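Local coordinates for protein isoflavone reductase (Medicago sativa, PDB 2GAS) that reduces achiral isoflavones such as 2'-hydroxyformononetin to chiral isoflavanones with NADPH, giving the penultimate intermediate on the way to the alfalfa phytoalexin (-)-medicarpin, at residues N183-Y188 / Y220-E225; Y158-L163 / E301-F306. All coordinates share one frame; numbering follows the deposited sequence.

Contact 1 (N183-Y188 / Y220-E225); sequences NVKGAY and YLTQNE
Strand 185-188 and strand 220-222 pair antiparallel at the edge of a small mixed sheet, separate from the five-stranded parallel sheet of the Rossmann part, and the second strand runs straight into a helix capped by a box of T222 and E225. Strand 185-189 lies between 154-155 and 220-222. The backbone part is brief: G186 and L221 form a hydrogen-bonded pair, G186 N to L221 O at 2.8 Å and L221 N to G186 O at 2.9 Å.

Much of the apolar contact gathers on the Y220 ring. The CB of K185 sits over a face of this ring, off centre, in a CH-pi contact 3.8 Å from the centroid, while A187 CB meets it at its edge.

Charge is handled by the same lysine. A bend at chi2 (-75°) carries its chain across the Y220 side chain, and K185 NZ then reaches Y220 O at 3.0 Å and, in a salt bridge, the syn lone pair of E225 OE2 at 2.9 Å. That oxygen also accepts from T222 N on its anti side, out of the carboxylate plane, as E225 N returns a bond to T222 OG1. E225 OE2 is thus shared by two donors; the capping box helps to position it for the lysine.

Waters bridge further polar atoms. One joins N183 OD1 to T222 OG1; another accepts from V184 N and Q223 N; a third bridges Y188 OH, at 2.6 Å, and L221 O, to which it donates at 2.8 Å.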
loop_
_atom_site.group_PDB
_atom_site.type_symbol
_atom_site.label_atom_id
_atom_site.label_comp_id
_atom_site.label_asym_id
_atom_site.label_seq_id
_atom_site.Cartn_x
_atom_site.Cartn_y
_atom_site.Cartn_z
ATOM N N ASN A 183 -17.462 -11.337 10.683
ATOM C CA ASN A 183 -17.767 -10.144 11.471
ATOM C C ASN A 183 -16.522 -9.410 11.964
ATOM O O ASN A 183 -16.540 -8.766 13.017
ATOM C CB ASN A 183 -18.662 -10.518 12.661
ATOM C CG ASN A 183 -19.996 -11.102 12.224
ATOM O OD1 ASN A 183 -20.719 -10.494 11.439
ATOM N ND2 ASN A 183 -20.324 -12.286 12.730
ATOM N N VAL A 184 -15.447 -9.496 11.185
ATOM C CA VAL A 184 -14.187 -8.844 11.524
ATOM C C VAL A 184 -13.952 -7.677 10.570
ATOM O O VAL A 184 -13.914 -7.855 9.356
ATOM C CB VAL A 184 -13.013 -9.834 11.409
ATOM C CG1 VAL A 184 -11.705 -9.128 11.720
ATOM C CG2 VAL A 184 -13.231 -11.007 12.361
ATOM N N LYS A 185 -13.800 -6.484 11.130
ATOM C CA LYS A 185 -13.593 -5.292 10.319
ATOM C C LYS A 185 -12.325 -5.300 9.472
ATOM O O LYS A 185 -11.259 -5.727 9.916
ATOM C CB LYS A 185 -13.583 -4.047 11.213
ATOM C CG LYS A 185 -14.935 -3.672 11.803
ATOM C CD LYS A 185 -15.841 -3.029 10.770
ATOM C CE LYS A 185 -17.138 -2.539 11.411
ATOM N NZ LYS A 185 -18.023 -1.832 10.447
ATOM N N GLY A 186 -12.472 -4.821 8.240
ATOM C CA GLY A 186 -11.356 -4.700 7.317
ATOM C C GLY A 186 -11.366 -3.246 6.879
ATOM O O GLY A 186 -12.404 -2.594 6.990
ATOM N N ALA A 187 -10.237 -2.727 6.398
ATOM C CA ALA A 187 -10.162 -1.330 5.952
ATOM C C ALA A 187 -9.779 -1.298 4.476
ATOM O O ALA A 187 -8.741 -1.833 4.092
ATOM C CB ALA A 187 -9.134 -0.566 6.793
ATOM N N TYR A 188 -10.625 -0.677 3.653
ATOM C CA TYR A 188 -10.402 -0.601 2.212
ATOM C C TYR A 188 -10.190 0.818 1.697
ATOM O O TYR A 188 -10.807 1.762 2.181
ATOM C CB TYR A 188 -11.586 -1.228 1.470
ATOM C CG TYR A 188 -11.864 -2.650 1.883
ATOM C CD1 TYR A 188 -12.722 -2.929 2.947
ATOM C CD2 TYR A 188 -11.236 -3.716 1.243
ATOM C CE1 TYR A 188 -12.947 -4.238 3.367
ATOM C CE2 TYR A 188 -11.452 -5.033 1.658
ATOM C CZ TYR A 188 -12.307 -5.283 2.720
ATOM O OH TYR A 188 -12.512 -6.583 3.145
ATOM N N TYR A 220 -14.694 0.958 6.434
ATOM C CA TYR A 220 -14.283 0.092 7.536
ATOM C C TYR A 220 -15.450 -0.882 7.622
ATOM O O TYR A 220 -16.469 -0.591 8.250
ATOM C CB TYR A 220 -14.162 0.925 8.810
ATOM C CG TYR A 220 -13.423 0.247 9.937
ATOM C CD1 TYR A 220 -12.102 -0.166 9.777
ATOM C CD2 TYR A 220 -14.037 0.041 11.173
ATOM C CE1 TYR A 220 -11.407 -0.766 10.823
ATOM C CE2 TYR A 220 -13.349 -0.560 12.227
ATOM C CZ TYR A 220 -12.035 -0.959 12.042
ATOM O OH TYR A 220 -11.346 -1.547 13.079
ATOM N N LEU A 221 -15.290 -2.039 6.987
ATOM C CA LEU A 221 -16.372 -3.013 6.899
ATOM C C LEU A 221 -15.972 -4.458 7.126
ATOM O O LEU A 221 -14.886 -4.881 6.740
ATOM C CB LEU A 221 -16.993 -2.920 5.504
ATOM C CG LEU A 221 -17.442 -1.543 5.010
ATOM C CD1 LEU A 221 -17.543 -1.549 3.490
ATOM C CD2 LEU A 221 -18.771 -1.182 5.648
ATOM N N THR A 222 -16.869 -5.223 7.743
ATOM C CA THR A 222 -16.622 -6.644 7.961
ATOM C C THR A 222 -16.925 -7.327 6.630
ATOM O O THR A 222 -17.568 -6.735 5.762
ATOM C CB THR A 222 -17.569 -7.224 9.022
ATOM O OG1 THR A 222 -18.913 -7.197 8.520
ATOM C CG2 THR A 222 -17.495 -6.407 10.302
ATOM N N GLN A 223 -16.479 -8.568 6.454
ATOM C CA GLN A 223 -16.751 -9.251 5.195
ATOM C C GLN A 223 -18.260 -9.411 4.988
ATOM O O GLN A 223 -18.756 -9.340 3.862
ATOM C CB GLN A 223 -16.056 -10.616 5.158
ATOM C CG GLN A 223 -16.209 -11.337 3.824
ATOM C CD GLN A 223 -15.452 -10.667 2.686
ATOM O OE1 GLN A 223 -15.064 -9.496 2.774
ATOM N NE2 GLN A 223 -15.249 -11.411 1.603
ATOM N N ASN A 224 -18.996 -9.620 6.075
ATOM C CA ASN A 224 -20.449 -9.763 5.974
ATOM C C ASN A 224 -21.053 -8.452 5.482
ATOM O O ASN A 224 -22.006 -8.452 4.700
ATOM C CB ASN A 224 -21.051 -10.136 7.336
ATOM C CG ASN A 224 -20.841 -11.599 7.692
ATOM O OD1 ASN A 224 -20.964 -11.995 8.857
ATOM N ND2 ASN A 224 -20.537 -12.413 6.692
ATOM N N GLU A 225 -20.507 -7.331 5.950
ATOM C CA GLU A 225 -20.993 -6.018 5.533
ATOM C C GLU A 225 -20.652 -5.758 4.065
ATOM O O GLU A 225 -21.447 -5.173 3.334
ATOM C CB GLU A 225 -20.406 -4.931 6.437
ATOM C CG GLU A 225 -21.027 -4.928 7.830
ATOM C CD GLU A 225 -20.311 -4.020 8.814
ATOM O OE1 GLU A 225 -20.939 -3.627 9.821
ATOM O OE2 GLU A 225 -19.125 -3.706 8.595
HETATM O O HOH W 1 -20.667 -8.103 10.253
HETATM O O HOH W 2 -14.834 -10.259 8.349
HETATM O O HOH W 3 -13.679 -7.032 5.429
HETATM O O HOH W 4 -13.758 -8.133 0.518
#

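Contact 2 (Y158-L163 / E301-F306); sequences YFLRNL and EYLNQF
A Schellman motif ends the short, weakly bonded helix 156-160, and its turn packs against the last helix, 299-303, and the residues that follow it to F306, joining two parts of the chain almost 140 residues apart. L163, with positive phi, is the C-prime residue; L163 N returns to L160 O at 3.0 Å, closing a type I turn that presents L160 and R161 to the partner.

The apolar part centres on L160. L160 CD2 lies 3.7 Å from Y302 CD2, the two side chains running antiparallel alongside each other, and L160 CG meets L303 CD2 at 4.1 Å, those chains roughly perpendicular. L163 CD1 adds a looser touch on the same L303 methyl.

R161 supplies the other half. With CG anti to the backbone N (chi1 -176°) and the chain extended to NE, its aliphatic stem runs past the end of Y302, R161 CB 3.3 Å from Y302 OH, and on to F306, where R161 CG approaches F306 CZ at 3.5 Å. R161 NE comes within 3.6 Å of F306 CE2, and the guanidinium and ring planes stand 34° apart. Y302 CZ lies at the edge of the F306 ring, in its plane, and Q305 CG lies over one face of that ring, toward its rim.

Across the segments the chemistry is therefore van der Waals contact: R161 lends its methylenes to two aromatic residues, while its charge is answered outside them, in a salt bridge from NH2 to D170.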
loop_
_atom_site.group_PDB
_atom_site.type_symbol
_atom_site.label_atom_id
_atom_site.label_comp_id
_atom_site.label_asym_id
_atom_site.label_seq_id
_atom_site.Cartn_x
_atom_site.Cartn_y
_atom_site.Cartn_z
ATOM N N TYR A 158 -6.995 -4.847 -5.096
ATOM C CA TYR A 158 -6.400 -6.131 -4.750
ATOM C C TYR A 158 -7.281 -7.016 -3.880
ATOM O O TYR A 158 -7.320 -8.230 -4.081
ATOM C CB TYR A 158 -5.057 -5.912 -4.051
ATOM C CG TYR A 158 -3.974 -5.433 -4.986
ATOM C CD1 TYR A 158 -3.461 -6.273 -5.973
ATOM C CD2 TYR A 158 -3.479 -4.130 -4.905
ATOM C CE1 TYR A 158 -2.484 -5.830 -6.861
ATOM C CE2 TYR A 158 -2.499 -3.676 -5.789
ATOM C CZ TYR A 158 -2.008 -4.532 -6.763
ATOM O OH TYR A 158 -1.048 -4.093 -7.646
ATOM N N PHE A 159 -7.985 -6.414 -2.922
ATOM C CA PHE A 159 -8.840 -7.171 -2.010
ATOM C C PHE A 159 -10.326 -7.117 -2.325
ATOM O O PHE A 159 -10.980 -8.150 -2.461
ATOM C CB PHE A 159 -8.671 -6.682 -0.565
ATOM C CG PHE A 159 -7.347 -7.026 0.056
ATOM C CD1 PHE A 159 -6.204 -6.303 -0.260
ATOM C CD2 PHE A 159 -7.254 -8.056 0.990
ATOM C CE1 PHE A 159 -4.984 -6.596 0.347
ATOM C CE2 PHE A 159 -6.040 -8.357 1.601
ATOM C CZ PHE A 159 -4.903 -7.624 1.279
ATOM N N LEU A 160 -10.858 -5.904 -2.420
ATOM C CA LEU A 160 -12.276 -5.714 -2.660
ATOM C C LEU A 160 -12.763 -6.125 -4.039
ATOM O O LEU A 160 -13.894 -6.590 -4.181
ATOM C CB LEU A 160 -12.645 -4.251 -2.398
ATOM C CG LEU A 160 -14.135 -3.946 -2.233
ATOM C CD1 LEU A 160 -14.708 -4.804 -1.108
ATOM C CD2 LEU A 160 -14.328 -2.463 -1.924
ATOM N N ARG A 161 -11.918 -5.968 -5.053
ATOM C CA ARG A 161 -12.328 -6.307 -6.408
ATOM C C ARG A 161 -12.905 -7.708 -6.550
ATOM O O ARG A 161 -13.840 -7.916 -7.319
ATOM C CB ARG A 161 -11.172 -6.146 -7.391
ATOM C CG ARG A 161 -11.620 -6.407 -8.809
ATOM C CD ARG A 161 -10.541 -6.138 -9.820
ATOM N NE ARG A 161 -11.028 -6.437 -11.162
ATOM C CZ ARG A 161 -10.352 -6.177 -12.273
ATOM N NH1 ARG A 161 -9.155 -5.611 -12.202
ATOM N NH2 ARG A 161 -10.874 -6.485 -13.453
ATOM N N ASN A 162 -12.345 -8.680 -5.843
ATOM C CA ASN A 162 -12.897 -10.021 -5.950
ATOM C C ASN A 162 -13.464 -10.506 -4.627
ATOM O O ASN A 162 -13.612 -11.707 -4.412
ATOM C CB ASN A 162 -11.853 -11.006 -6.490
ATOM C CG ASN A 162 -10.649 -11.148 -5.590
ATOM O OD1 ASN A 162 -9.743 -11.930 -5.889
ATOM N ND2 ASN A 162 -10.619 -10.400 -4.494
ATOM N N LEU A 163 -13.815 -9.559 -3.761
ATOM C CA LEU A 163 -14.371 -9.878 -2.449
ATOM C C LEU A 163 -13.538 -10.932 -1.725
ATOM O O LEU A 163 -14.079 -11.839 -1.081
ATOM C CB LEU A 163 -15.820 -10.359 -2.592
ATOM C CG LEU A 163 -16.915 -9.287 -2.590
ATOM C CD1 LEU A 163 -16.573 -8.166 -3.552
ATOM C CD2 LEU A 163 -18.249 -9.931 -2.957
ATOM N N GLU A 301 -19.032 3.038 -3.822
ATOM C CA GLU A 301 -18.756 3.679 -5.105
ATOM C C GLU A 301 -17.799 2.827 -5.936
ATOM O O GLU A 301 -18.004 2.639 -7.136
ATOM C CB GLU A 301 -18.166 5.083 -4.875
ATOM C CG GLU A 301 -19.192 6.111 -4.379
ATOM C CD GLU A 301 -18.574 7.414 -3.861
ATOM O OE1 GLU A 301 -19.335 8.385 -3.652
ATOM O OE2 GLU A 301 -17.344 7.475 -3.647
ATOM N N TYR A 302 -16.760 2.296 -5.294
ATOM C CA TYR A 302 -15.790 1.468 -5.994
ATOM C C TYR A 302 -16.437 0.274 -6.702
ATOM O O TYR A 302 -16.113 -0.031 -7.848
ATOM C CB TYR A 302 -14.717 0.946 -5.025
ATOM C CG TYR A 302 -13.796 -0.068 -5.670
ATOM C CD1 TYR A 302 -12.777 0.334 -6.535
ATOM C CD2 TYR A 302 -14.009 -1.435 -5.497
ATOM C CE1 TYR A 302 -12.006 -0.606 -7.220
ATOM C CE2 TYR A 302 -13.249 -2.377 -6.171
ATOM C CZ TYR A 302 -12.250 -1.960 -7.035
ATOM O OH TYR A 302 -11.523 -2.900 -7.727
ATOM N N LEU A 303 -17.346 -0.400 -6.011
ATOM C CA LEU A 303 -18.007 -1.568 -6.577
ATOM C C LEU A 303 -18.996 -1.272 -7.704
ATOM O O LEU A 303 -19.373 -2.176 -8.452
ATOM C CB LEU A 303 -18.707 -2.350 -5.463
ATOM C CG LEU A 303 -17.765 -3.035 -4.470
ATOM C CD1 LEU A 303 -18.573 -3.596 -3.315
ATOM C CD2 LEU A 303 -16.985 -4.139 -5.168
ATOM N N ASN A 304 -19.410 -0.014 -7.835
ATOM C CA ASN A 304 -20.358 0.348 -8.881
ATOM C C ASN A 304 -19.873 0.022 -10.285
ATOM O O ASN A 304 -20.675 -0.269 -11.171
ATOM C CB ASN A 304 -20.709 1.837 -8.804
ATOM C CG ASN A 304 -21.760 2.130 -7.755
ATOM O OD1 ASN A 304 -22.705 1.362 -7.584
ATOM N ND2 ASN A 304 -21.614 3.254 -7.060
ATOM N N GLN A 305 -18.563 0.065 -10.498
ATOM C CA GLN A 305 -18.026 -0.219 -11.823
ATOM C C GLN A 305 -18.217 -1.667 -12.263
ATOM O O GLN A 305 -18.126 -1.968 -13.450
ATOM C CB GLN A 305 -16.539 0.142 -11.881
ATOM C CG GLN A 305 -15.668 -0.660 -10.935
ATOM C CD GLN A 305 -14.214 -0.240 -10.995
ATOM O OE1 GLN A 305 -13.565 -0.357 -12.036
ATOM N NE2 GLN A 305 -13.693 0.256 -9.878
ATOM N N PHE A 306 -18.484 -2.562 -11.312
ATOM C CA PHE A 306 -18.665 -3.978 -11.624
ATOM C C PHE A 306 -20.123 -4.406 -11.739
ATOM O O PHE A 306 -20.415 -5.532 -12.138
ATOM C CB PHE A 306 -17.985 -4.847 -10.565
ATOM C CG PHE A 306 -16.517 -4.582 -10.422
ATOM C CD1 PHE A 306 -16.036 -3.810 -9.371
ATOM C CD2 PHE A 306 -15.616 -5.073 -11.363
ATOM C CE1 PHE A 306 -14.676 -3.526 -9.260
ATOM C CE2 PHE A 306 -14.254 -4.795 -11.261
ATOM C CZ PHE A 306 -13.784 -4.019 -10.208
#

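The two contacts lie 14 Å apart between centres, on the same side of the chain's centre, and contact 1 lies in the stretch of chain between the two segments of contact 2. They meet at segment 158-163. Y188 of contact 1 rests its ring on the helical start of that segment, Y188 CE2 3.9 Å from F159 CB and Y188 CD2 3.9 Å from L160 CB, and Q223 NE2 makes a probable hydrogen bond to L163 O at 3.0 Å. V226, on helix 223-234, touches Y188, L221 and L160, and so borders both. Contact 1 is remote from the annotated sites; in contact 2 the R161 side chain is about 10 Å from that of A13, inferred to bind NADP(+).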